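Local coordinates for putative sensory box/GGDEF family protein (Vibrio parahaemolyticus, PDB 3LID) that probably makes cyclic di-GMP from GTP through a GGDEF domain, the part described here being its extracellular PDC-fold sensor domain, at residues L23-T26 against G27-N31; I95-F99 against K100-A104; D212-P215 against E216-Q219. All blocks are in the same frame, centred on the assembly; numbering follows the deposited sequence.

Interaction 1: L23-T26 against G27-N31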
ATOM      1  N   LEU A  23      -4.658  12.921 -11.175  1.00 17.23           N
ATOM      2  CA  LEU A  23      -3.664  12.731 -10.080  1.00 17.03           C
ATOM      3  C   LEU A  23      -4.143  13.410  -8.781  1.00 17.58           C
ATOM      4  O   LEU A  23      -3.937  12.896  -7.703  1.00 16.63           O
ATOM      5  CB  LEU A  23      -2.276  13.268 -10.485  1.00 16.71           C
ATOM      6  CG  LEU A  23      -1.648  12.433 -11.599  1.00 17.29           C
ATOM      7  CD1 LEU A  23      -0.328  13.157 -11.985  1.00 21.25           C
ATOM      8  CD2 LEU A  23      -1.279  11.025 -11.094  1.00 22.02           C
ATOM      9  N   ALA A  24      -4.768  14.598  -8.874  1.00 16.14           N
ATOM     10  CA  ALA A  24      -5.291  15.203  -7.685  1.00 16.56           C
ATOM     11  C   ALA A  24      -6.422  14.369  -7.071  1.00 15.67           C
ATOM     12  O   ALA A  24      -6.498  14.280  -5.831  1.00 16.39           O
ATOM     13  CB  ALA A  24      -5.796  16.695  -8.023  1.00 17.52           C
ATOM     14  N   TYR A  25      -7.316  13.856  -7.918  1.00 14.97           N
ATOM     15  CA  TYR A  25      -8.415  13.004  -7.488  1.00 14.50           C
ATOM     16  C   TYR A  25      -7.873  11.762  -6.699  1.00 14.61           C
ATOM     17  O   TYR A  25      -8.353  11.440  -5.579  1.00 14.92           O
ATOM     18  CB  TYR A  25      -9.124  12.521  -8.708  1.00 14.65           C
ATOM     19  CG  TYR A  25     -10.347  11.676  -8.454  1.00 13.71           C
ATOM     20  CD1 TYR A  25     -11.621  12.239  -8.571  1.00 19.13           C
ATOM     21  CD2 TYR A  25     -10.257  10.321  -8.177  1.00 16.14           C
ATOM     22  CE1 TYR A  25     -12.780  11.442  -8.371  1.00 16.81           C
ATOM     23  CE2 TYR A  25     -11.376   9.544  -7.992  1.00 15.95           C
ATOM     24  CZ  TYR A  25     -12.624  10.107  -8.081  1.00 16.74           C
ATOM     25  OH  TYR A  25     -13.740   9.305  -7.902  1.00 20.81           O
ATOM     26  N   THR A  26      -6.933  11.109  -7.341  1.00 14.14           N
ATOM     27  CA  THR A  26      -6.511   9.841  -6.789  1.00 16.16           C
ATOM     28  C   THR A  26      -5.686  10.149  -5.555  1.00 14.34           C
ATOM     29  O   THR A  26      -5.710   9.378  -4.568  1.00 14.02           O
ATOM     30  CB  THR A  26      -5.688   9.097  -7.845  1.00 15.82           C
ATOM     31  OG1 THR A  26      -6.573   8.750  -8.902  1.00 18.05           O
ATOM     32  CG2 THR A  26      -5.085   7.791  -7.227  1.00 18.59           C
ATOM     33  N   GLY A  27      -4.959  11.265  -5.533  1.00 14.32           N
ATOM     34  CA  GLY A  27      -4.204  11.578  -4.297  1.00 15.88           C
ATOM     35  C   GLY A  27      -5.140  11.779  -3.137  1.00 15.32           C
ATOM     36  O   GLY A  27      -4.839  11.355  -2.003  1.00 14.82           O
ATOM     37  N   ARG A  28      -6.280  12.450  -3.383  1.00 13.88           N
ATOM     38  CA  ARG A  28      -7.262  12.623  -2.316  1.00 14.48           C
ATOM     39  C   ARG A  28      -7.825  11.268  -1.828  1.00 14.50           C
ATOM     40  O   ARG A  28      -8.094  11.092  -0.632  1.00 15.52           O
ATOM     41  CB  ARG A  28      -8.427  13.506  -2.839  1.00 14.90           C
ATOM     42  CG  ARG A  28      -7.944  15.010  -2.883  1.00 15.41           C
ATOM     43  CD  ARG A  28      -9.135  15.955  -3.203  1.00 18.70           C
ATOM     44  NE  ARG A  28      -9.718  15.717  -4.498  1.00 22.90           N
ATOM     45  CZ  ARG A  28      -9.479  16.447  -5.574  1.00 20.63           C
ATOM     46  NH1 ARG A  28      -8.613  17.451  -5.567  1.00 24.15           N
ATOM     47  NH2 ARG A  28     -10.137  16.139  -6.664  1.00 19.04           N
ATOM     48  N   GLU A  29      -7.999  10.338  -2.748  1.00 13.76           N
ATOM     49  CA  GLU A  29      -8.478   8.990  -2.346  1.00 14.47           C
ATOM     50  C   GLU A  29      -7.440   8.276  -1.434  1.00 15.06           C
ATOM     51  O   GLU A  29      -7.827   7.714  -0.374  1.00 14.76           O
ATOM     52  CB  GLU A  29      -8.785   8.095  -3.523  1.00 17.35           C
ATOM     53  CG  GLU A  29      -9.975   8.691  -4.366  1.00 18.30           C
ATOM     54  CD  GLU A  29     -10.713   7.633  -5.133  1.00 28.92           C
ATOM     55  OE1 GLU A  29     -10.092   6.970  -5.961  1.00 25.90           O
ATOM     56  OE2 GLU A  29     -11.933   7.529  -4.917  1.00 32.46           O
ATOM     57  N   TYR A  30      -6.156   8.358  -1.782  1.00 15.36           N
ATOM     58  CA  TYR A  30      -5.134   7.801  -0.877  1.00 14.25           C
ATOM     59  C   TYR A  30      -5.129   8.528   0.450  1.00 15.28           C
ATOM     60  O   TYR A  30      -4.928   7.868   1.495  1.00 15.24           O
ATOM     61  CB  TYR A  30      -3.711   7.819  -1.483  1.00 15.59           C
ATOM     62  CG  TYR A  30      -3.491   6.650  -2.417  1.00 15.99           C
ATOM     63  CD1 TYR A  30      -3.765   6.775  -3.786  1.00 15.16           C
ATOM     64  CD2 TYR A  30      -2.996   5.403  -1.960  1.00 15.55           C
ATOM     65  CE1 TYR A  30      -3.580   5.673  -4.682  1.00 16.79           C
ATOM     66  CE2 TYR A  30      -2.780   4.369  -2.839  1.00 15.96           C
ATOM     67  CZ  TYR A  30      -3.051   4.491  -4.186  1.00 18.60           C
ATOM     68  OH  TYR A  30      -2.857   3.395  -5.056  1.00 19.36           O
ATOM     69  N   ASN A  31      -5.270   9.857   0.451  1.00 13.50           N
ATOM     70  CA  ASN A  31      -5.333  10.524   1.754  1.00 14.68           C
ATOM     71  C   ASN A  31      -6.495  10.041   2.597  1.00 14.84           C
ATOM     72  O   ASN A  31      -6.359   9.878   3.846  1.00 15.20           O
ATOM     73  CB  ASN A  31      -5.525  12.033   1.567  1.00 16.81           C
ATOM     74  CG  ASN A  31      -4.321  12.739   0.906  1.00 19.96           C
ATOM     75  OD1 ASN A  31      -3.152  12.322   0.964  1.00 24.03           O
ATOM     76  ND2 ASN A  31      -4.640  13.815   0.221  1.00 22.10           N
TER
HETATM   77  O   HOH W   1     -13.479   6.971  -7.025  1.00 33.05           O
HETATM   78  O   HOH W   2      -8.433   7.039  -7.851  1.00 27.34           O

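Interaction 2: I95-F99 against K100-A104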
ATOM      1  N   ILE A  95      -4.633 -13.292  11.774  1.00 14.14           N
ATOM      2  CA  ILE A  95      -5.808 -13.419  10.884  1.00 16.15           C
ATOM      3  C   ILE A  95      -5.270 -13.074   9.527  1.00 15.28           C
ATOM      4  O   ILE A  95      -4.553 -12.097   9.378  1.00 14.87           O
ATOM      5  CB  ILE A  95      -6.890 -12.415  11.351  1.00 17.36           C
ATOM      6  CG1 ILE A  95      -7.549 -12.874  12.702  1.00 23.03           C
ATOM      7  CG2 ILE A  95      -7.915 -12.094  10.254  1.00 18.74           C
ATOM      8  CD1 ILE A  95      -7.822 -14.231  12.883  1.00 26.78           C
ATOM      9  N   LYS A  96      -5.682 -13.866   8.545  1.00 14.63           N
ATOM     10  CA  LYS A  96      -5.290 -13.628   7.125  1.00 15.21           C
ATOM     11  C   LYS A  96      -6.582 -13.374   6.365  1.00 16.40           C
ATOM     12  O   LYS A  96      -7.624 -13.976   6.682  1.00 16.78           O
ATOM     13  CB  LYS A  96      -4.561 -14.837   6.497  1.00 16.36           C
ATOM     14  CG  LYS A  96      -3.266 -15.118   7.288  1.00 19.69           C
ATOM     15  CD  LYS A  96      -2.660 -16.344   6.747  1.00 24.50           C
ATOM     16  CE  LYS A  96      -2.040 -15.971   5.326  1.00 27.91           C
ATOM     17  NZ  LYS A  96      -1.135 -17.085   4.788  1.00 34.34           N
ATOM     18  N   TYR A  97      -6.492 -12.504   5.339  1.00 15.15           N
ATOM     19  CA  TYR A  97      -7.698 -12.170   4.565  1.00 15.79           C
ATOM     20  C   TYR A  97      -7.308 -12.211   3.103  1.00 14.96           C
ATOM     21  O   TYR A  97      -6.191 -11.754   2.681  1.00 17.36           O
ATOM     22  CB  TYR A  97      -8.220 -10.771   4.983  1.00 15.42           C
ATOM     23  CG  TYR A  97      -9.296 -10.266   4.018  1.00 15.01           C
ATOM     24  CD1 TYR A  97     -10.588 -10.815   4.068  1.00 17.55           C
ATOM     25  CD2 TYR A  97      -8.990  -9.258   3.118  1.00 14.84           C
ATOM     26  CE1 TYR A  97     -11.590 -10.341   3.224  1.00 18.61           C
ATOM     27  CE2 TYR A  97      -9.975  -8.749   2.230  1.00 15.02           C
ATOM     28  CZ  TYR A  97     -11.255  -9.301   2.321  1.00 17.84           C
ATOM     29  OH  TYR A  97     -12.206  -8.796   1.449  1.00 18.34           O
ATOM     30  N   ASP A  98      -8.229 -12.747   2.291  1.00 15.80           N
ATOM     31  CA  ASP A  98      -7.945 -12.877   0.881  1.00 15.37           C
ATOM     32  C   ASP A  98      -9.016 -12.070   0.108  1.00 17.63           C
ATOM     33  O   ASP A  98     -10.179 -12.431   0.169  1.00 17.44           O
ATOM     34  CB  ASP A  98      -8.158 -14.348   0.440  1.00 14.79           C
ATOM     35  CG  ASP A  98      -7.947 -14.532  -1.076  1.00 16.06           C
ATOM     36  OD1 ASP A  98      -6.826 -14.357  -1.582  1.00 17.27           O
ATOM     37  OD2 ASP A  98      -8.907 -14.945  -1.747  1.00 18.79           O
ATOM     38  N   PHE A  99      -8.608 -10.961  -0.513  1.00 18.01           N
ATOM     39  CA  PHE A  99      -9.675 -10.063  -1.052  1.00 21.55           C
ATOM     40  C   PHE A  99     -10.428 -10.666  -2.195  1.00 22.56           C
ATOM     41  O   PHE A  99     -11.591 -10.377  -2.381  1.00 22.62           O
ATOM     42  CB  PHE A  99      -9.147  -8.647  -1.347  1.00 20.91           C
ATOM     43  CG  PHE A  99      -8.267  -8.510  -2.583  1.00 22.02           C
ATOM     44  CD1 PHE A  99      -8.834  -8.311  -3.873  1.00 25.40           C
ATOM     45  CD2 PHE A  99      -6.881  -8.430  -2.467  1.00 22.90           C
ATOM     46  CE1 PHE A  99      -8.009  -8.098  -5.020  1.00 27.81           C
ATOM     47  CE2 PHE A  99      -6.037  -8.248  -3.601  1.00 24.51           C
ATOM     48  CZ  PHE A  99      -6.619  -8.063  -4.901  1.00 26.75           C
ATOM     49  N   LYS A 100      -9.782 -11.514  -2.969  1.00 23.79           N
ATOM     50  CA  LYS A 100     -10.536 -12.117  -4.097  1.00 25.69           C
ATOM     51  C   LYS A 100     -11.723 -12.941  -3.704  1.00 26.03           C
ATOM     52  O   LYS A 100     -12.760 -12.882  -4.366  1.00 27.54           O
ATOM     53  CB  LYS A 100      -9.601 -12.944  -5.002  1.00 26.60           C
ATOM     54  CG  LYS A 100      -8.736 -12.100  -5.822  1.00 33.53           C
ATOM     55  CD  LYS A 100      -8.155 -12.955  -6.966  1.00 40.03           C
ATOM     56  CE  LYS A 100      -8.829 -14.372  -7.093  1.00 40.77           C
ATOM     57  NZ  LYS A 100      -7.861 -15.443  -6.572  1.00 36.04           N
ATOM     58  N   THR A 101     -11.636 -13.708  -2.639  1.00 23.25           N
ATOM     59  CA  THR A 101     -12.704 -14.563  -2.181  1.00 22.73           C
ATOM     60  C   THR A 101     -13.495 -13.933  -1.067  1.00 23.69           C
ATOM     61  O   THR A 101     -14.585 -14.401  -0.756  1.00 24.34           O
ATOM     62  CB  THR A 101     -12.216 -15.915  -1.652  1.00 23.46           C
ATOM     63  OG1 THR A 101     -11.307 -15.696  -0.557  1.00 20.45           O
ATOM     64  CG2 THR A 101     -11.472 -16.696  -2.761  1.00 22.95           C
ATOM     65  N   SER A 102     -12.899 -12.938  -0.432  1.00 22.82           N
ATOM     66  CA  SER A 102     -13.444 -12.307   0.807  1.00 24.77           C
ATOM     67  C   SER A 102     -13.388 -13.181   2.068  1.00 21.17           C
ATOM     68  O   SER A 102     -14.103 -12.932   3.078  1.00 19.31           O
ATOM     69  CB  SER A 102     -14.872 -11.768   0.572  1.00 29.42           C
ATOM     70  OG  SER A 102     -15.065 -11.026  -0.701  1.00 40.45           O
ATOM     71  N   ILE A 103     -12.524 -14.199   2.064  1.00 18.23           N
ATOM     72  CA  ILE A 103     -12.407 -15.099   3.206  1.00 17.11           C
ATOM     73  C   ILE A 103     -11.364 -14.564   4.186  1.00 17.14           C
ATOM     74  O   ILE A 103     -10.256 -14.220   3.728  1.00 18.15           O
ATOM     75  CB  ILE A 103     -11.979 -16.502   2.765  1.00 18.21           C
ATOM     76  CG1 ILE A 103     -13.172 -17.127   2.028  1.00 22.32           C
ATOM     77  CG2 ILE A 103     -11.659 -17.351   3.954  1.00 17.65           C
ATOM     78  CD1 ILE A 103     -12.791 -18.245   1.134  1.00 27.40           C
ATOM     79  N   ALA A 104     -11.740 -14.450   5.466  1.00 17.44           N
ATOM     80  CA  ALA A 104     -10.814 -14.118   6.563  1.00 17.62           C
ATOM     81  C   ALA A 104     -10.862 -15.223   7.578  1.00 18.88           C
ATOM     82  O   ALA A 104     -11.955 -15.750   7.893  1.00 19.95           O
ATOM     83  CB  ALA A 104     -11.263 -12.808   7.277  1.00 16.48           C
TER
HETATM   84  O   HOH W   3      -8.182 -16.656  -3.831  1.00 20.05           O
HETATM   85  O   HOH W   4      -6.807 -12.148  -3.118  1.00 25.10           O

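Interaction 3: D212-P215 against E216-Q219. With EDO (1,2-ethanediol), chain H.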
ATOM      1  N   ASP A 212      13.963  -3.260  -7.398  1.00 21.93           N
ATOM      2  CA  ASP A 212      14.944  -3.189  -6.338  1.00 22.69           C
ATOM      3  C   ASP A 212      15.105  -4.591  -5.714  1.00 23.64           C
ATOM      4  O   ASP A 212      16.035  -4.849  -4.972  1.00 25.68           O
ATOM      5  CB  ASP A 212      14.640  -2.115  -5.256  1.00 23.05           C
ATOM      6  CG  ASP A 212      13.130  -2.063  -4.853  1.00 18.58           C
ATOM      7  OD1 ASP A 212      12.296  -2.724  -5.523  1.00 21.90           O
ATOM      8  OD2 ASP A 212      12.870  -1.345  -3.898  1.00 22.33           O
ATOM      9  N   ILE A 213      14.172  -5.448  -6.041  1.00 24.57           N
ATOM     10  CA  ILE A 213      14.166  -6.846  -5.478  1.00 26.52           C
ATOM     11  C   ILE A 213      14.411  -7.901  -6.528  1.00 27.57           C
ATOM     12  O   ILE A 213      15.085  -8.867  -6.218  1.00 29.89           O
ATOM     13  CB  ILE A 213      12.795  -7.169  -4.841  1.00 26.53           C
ATOM     14  CG1 ILE A 213      12.427  -6.106  -3.797  1.00 24.14           C
ATOM     15  CG2 ILE A 213      12.845  -8.579  -4.116  1.00 28.46           C
ATOM     16  CD1 ILE A 213      13.400  -5.793  -2.699  1.00 25.50           C
ATOM     17  N   ILE A 214      13.830  -7.772  -7.714  1.00 29.07           N
ATOM     18  CA  ILE A 214      13.909  -8.741  -8.790  1.00 30.71           C
ATOM     19  C   ILE A 214      14.950  -8.301  -9.796  1.00 34.37           C
ATOM     20  O   ILE A 214      14.721  -7.323 -10.540  1.00 31.61           O
ATOM     21  CB  ILE A 214      12.527  -8.859  -9.472  1.00 31.79           C
ATOM     22  CG1 ILE A 214      11.459  -9.216  -8.452  1.00 29.98           C
ATOM     23  CG2 ILE A 214      12.451  -9.817 -10.689  1.00 31.66           C
ATOM     24  CD1 ILE A 214      10.250  -9.520  -9.157  1.00 34.96           C
ATOM     25  N   PRO A 215      16.073  -9.065  -9.891  1.00 35.84           N
ATOM     26  CA  PRO A 215      17.244  -8.764 -10.764  1.00 36.72           C
ATOM     27  C   PRO A 215      16.896  -8.484 -12.209  1.00 36.57           C
ATOM     28  O   PRO A 215      17.405  -7.514 -12.743  1.00 38.53           O
ATOM     29  CB  PRO A 215      18.094 -10.072 -10.709  1.00 37.44           C
ATOM     30  CG  PRO A 215      17.641 -10.781  -9.440  1.00 36.67           C
ATOM     31  CD  PRO A 215      16.150 -10.417  -9.288  1.00 36.01           C
ATOM     32  N   GLU A 216      15.984  -9.256 -12.810  1.00 37.36           N
ATOM     33  CA  GLU A 216      15.655  -9.130 -14.247  1.00 38.60           C
ATOM     34  C   GLU A 216      14.863  -7.850 -14.549  1.00 37.40           C
ATOM     35  O   GLU A 216      14.396  -7.643 -15.674  1.00 36.91           O
ATOM     36  CB  GLU A 216      14.843 -10.334 -14.717  1.00 38.92           C
ATOM     37  CG  GLU A 216      15.422 -11.701 -14.202  1.00 45.29           C
ATOM     38  CD  GLU A 216      15.474 -11.819 -12.634  1.00 47.60           C
ATOM     39  OE1 GLU A 216      14.417 -11.996 -12.032  1.00 39.34           O
ATOM     40  OE2 GLU A 216      16.577 -11.778 -11.998  1.00 53.60           O
ATOM     41  N   ARG A 217      14.668  -7.033 -13.499  1.00 36.11           N
ATOM     42  CA  ARG A 217      13.761  -5.874 -13.589  1.00 32.72           C
ATOM     43  C   ARG A 217      14.454  -4.626 -13.124  1.00 32.11           C
ATOM     44  O   ARG A 217      13.820  -3.572 -12.978  1.00 30.75           O
ATOM     45  CB  ARG A 217      12.511  -6.122 -12.752  1.00 30.74           C
ATOM     46  CG  ARG A 217      11.534  -7.088 -13.363  1.00 32.78           C
ATOM     47  CD  ARG A 217      10.385  -7.444 -12.400  1.00 32.80           C
ATOM     48  NE  ARG A 217       9.468  -8.496 -12.908  1.00 31.24           N
ATOM     49  CZ  ARG A 217       8.251  -8.712 -12.407  1.00 30.34           C
ATOM     50  NH1 ARG A 217       7.806  -7.942 -11.409  1.00 28.51           N
ATOM     51  NH2 ARG A 217       7.444  -9.662 -12.875  1.00 30.56           N
ATOM     52  N   SER A 218      15.744  -4.736 -12.867  1.00 30.79           N
ATOM     53  CA  SER A 218      16.473  -3.693 -12.208  1.00 30.22           C
ATOM     54  C   SER A 218      16.585  -2.464 -13.134  1.00 30.61           C
ATOM     55  O   SER A 218      16.846  -1.374 -12.677  1.00 28.92           O
ATOM     56  CB  SER A 218      17.853  -4.188 -11.872  1.00 32.53           C
ATOM     57  OG  SER A 218      18.464  -4.610 -13.098  1.00 35.51           O
ATOM     58  N   GLN A 219      16.274  -2.649 -14.404  1.00 29.56           N
ATOM     59  CA  GLN A 219      16.291  -1.517 -15.363  1.00 30.77           C
ATOM     60  C   GLN A 219      15.055  -0.605 -15.241  1.00 30.84           C
ATOM     61  O   GLN A 219      15.014   0.564 -15.737  1.00 30.21           O
ATOM     62  CB  GLN A 219      16.441  -2.036 -16.796  1.00 30.87           C
ATOM     63  CG  GLN A 219      15.245  -2.790 -17.339  1.00 35.99           C
ATOM     64  CD  GLN A 219      15.367  -4.318 -17.107  1.00 39.52           C
ATOM     65  OE1 GLN A 219      15.993  -4.764 -16.143  1.00 37.94           O
ATOM     66  NE2 GLN A 219      14.800  -5.099 -18.021  1.00 43.01           N
TER
HETATM   67  C1  EDO H   5       9.545  -3.746  -3.345  1.00 19.71           C
HETATM   68  O1  EDO H   5       9.721  -2.737  -4.417  1.00 19.81           O
HETATM   69  C2  EDO H   5       8.348  -3.334  -2.510  1.00 16.55           C
HETATM   70  O2  EDO H   5       8.686  -2.157  -1.763  1.00 19.35           O
HETATM   71  O   HOH W   5      20.153  -6.599 -12.685  1.00 62.96           O

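Interaction 1: L23-T26 against G27-N31
The guanidinium of Arg-28 lies with one face against the backbone of the preceding turn: Ala-24 O sits over the centre of that face, 3.7 Å from Arg-28 CZ, and Tyr-25 N lies over the same face nearer the rim. A bend at chi3 (-63°) turns the Arg-28 chain back, bringing NH1 to 3.8 Å from Ala-24 CB. The Tyr-25 ring has two waters in its plane at the edge, and its CE2 meets Glu-29 CD at 3.5 Å, the ring and carboxylate planes being inclined at 56°. At the in-plane edge of the Tyr-30 ring comes the methyl of Thr-26, with CG2 3.6 Å from CE1.

All three pairs are i to i+4 neighbours on helix 9-45, the long N-terminal helix of this PDC-fold sensor domain. Four successive backbone bonds accompany them, from Gly-27 N to Leu-23 O up to Tyr-30 N to Thr-26 O, the last at 3.0 Å and 166°. Each carboxylate oxygen of Glu-29 accepts a hydrogen bond from a water. One water donates to Glu-29 OE2 at 2.7 Å and is hydrogen-bonded to Tyr-25 OH; the other donates to Glu-29 OE1 and accepts from Thr-26 OG1 at 2.7 Å, a hydroxyl also hydrogen-bonded to Gln-22 NE2. Leu-23 and Tyr-30 touch strands 189-195 and 246-254, Thr-26 touches Ile-191, and Tyr-30 OH is hydrogen-bonded to Asn-182 OD1 while its ring meets Phe-255 edge-to-face.

Interaction 2: I95-F99 against K100-A104
Three donors grip Asp-98 OD2. Thr-101 OG1 donates a hydrogen bond to its anti lone pair at 2.8 Å, Thr-101 N reaches the same oxygen at 3.1 Å from 41° above the carboxylate plane, and a water donates as well. The site is the turn of the beta hairpin formed by strands 91-98 and 103-106, at one margin of the seven-stranded antiparallel sheet. With CG anti to the backbone N (chi1 177°), the carboxylate of Asp-98 reaches across the turn and meets the Thr-101 side chain at about a right angle.

Thr-101 OG1 works in both directions: besides donating to Asp-98 it accepts from Ile-103 N at 3.3 Å, which makes an ST turn. Asp-98 O receives three weak bonds, from Thr-101 N, Ser-102 N and Ile-103 N. Ser-102 has positive phi, which helps the chain reverse before the returning strand.

Asp-98 N donates to Ile-103 O at 2.9 Å and 154°. The strands pair at Tyr-97 and Ala-104, an antiparallel non-hydrogen-bonded pair, with Ala-104 CB at the edge of the tyrosine ring, 3.8 Å from CD1. Ala-104 CA makes a CA-H...O contact of 3.2 Å with Lys-96 O. The side chains of Tyr-97 and Ala-104 lie on the same face of the sheet, against helix 59-76, where Tyr-97 touches Ala-73 and Ala-104 touches Arg-74.

Phe-99 turns its ring to Tyr-176 in an edge-to-face contact. The charged ends of Asp-98 and Lys-100 are linked through the water on OD2, which accepts from Lys-100 NZ. A second water, over one face of the Phe-99 ring, donates to Asp-98 OD1 at 2.7 Å and accepts from Lys-100 N at 3.0 Å.

Interaction 3: D212-P215 against E216-Q219
The side chains of Ile-214 and Arg-217 travel alongside each other in one direction, with Ile-214 CG2 3.6 Å from Arg-217 CD. The delta methyl of the isoleucine goes further along and lies over one face of the guanidinium, Ile-214 CD1 to Arg-217 NH1 being 3.7 Å. The two are brought together by a short 3-10 turn in the surface loop between strand 200-202 and helix 222-225 of the PDC-fold sensor domain.

Two successive i to i+3 bonds define that turn. Arg-217 N donates to Ile-214 O at 3.0 Å, with an N-H...O angle of 139°, and Ser-218 N donates to Pro-215 O at 3.2 Å and 154°. Each donor stands above the carbonyl plane. A water donates to Pro-215 O at 2.9 Å and is also hydrogen-bonded to Ser-218 OG, bridging the carbonyl to the serine hydroxyl. Glu-216 folds back beside the proline ring, but the modelled approach is implausibly close and its detail is doubtful.

Further out, the extended chain of Arg-217, straight from CG to NE, carries NH1 to a hydrogen bond with Leu-209 O, earlier in the same loop, which helps to hold the guanidinium against the Ile-214 methyl. Ile-214 touches Leu-148.

At the start of the segment Asp-212 makes a salt bridge through OD2 to Lys-195 NZ. Its other oxygen serves a 1,2-ethanediol, probably from the crystallisation liquor, that is also hydrogen-bonded to Lys-195 NZ and Ile-135 O. The diol O1 donates to Asp-212 OD1 at 2.8 Å, and its C1 lies 3.8 Å from Ile-213 CG1.

Overall arrangement
The three contacts are separate sites of one sensor domain, following one another along the chain with centres 26 to 29 Å apart and no atoms touching. Interaction 1 is partly buried: part of its helix lies against the second antiparallel sheet, while waters join polar groups on the more exposed flank. Interactions 2 and 3 are surface turns. The hairpin of interaction 2 belongs to the other, seven-stranded sheet and has an aspartate oxygen accepting from both the hydroxyl and the backbone N of one threonine, whereas interaction 3 sets an aliphatic chain against a guanidinium. The helix's i to i+4 bonds are replaced by i to i+3 bonds in the loop and by side-chain acceptance in the hairpin turn.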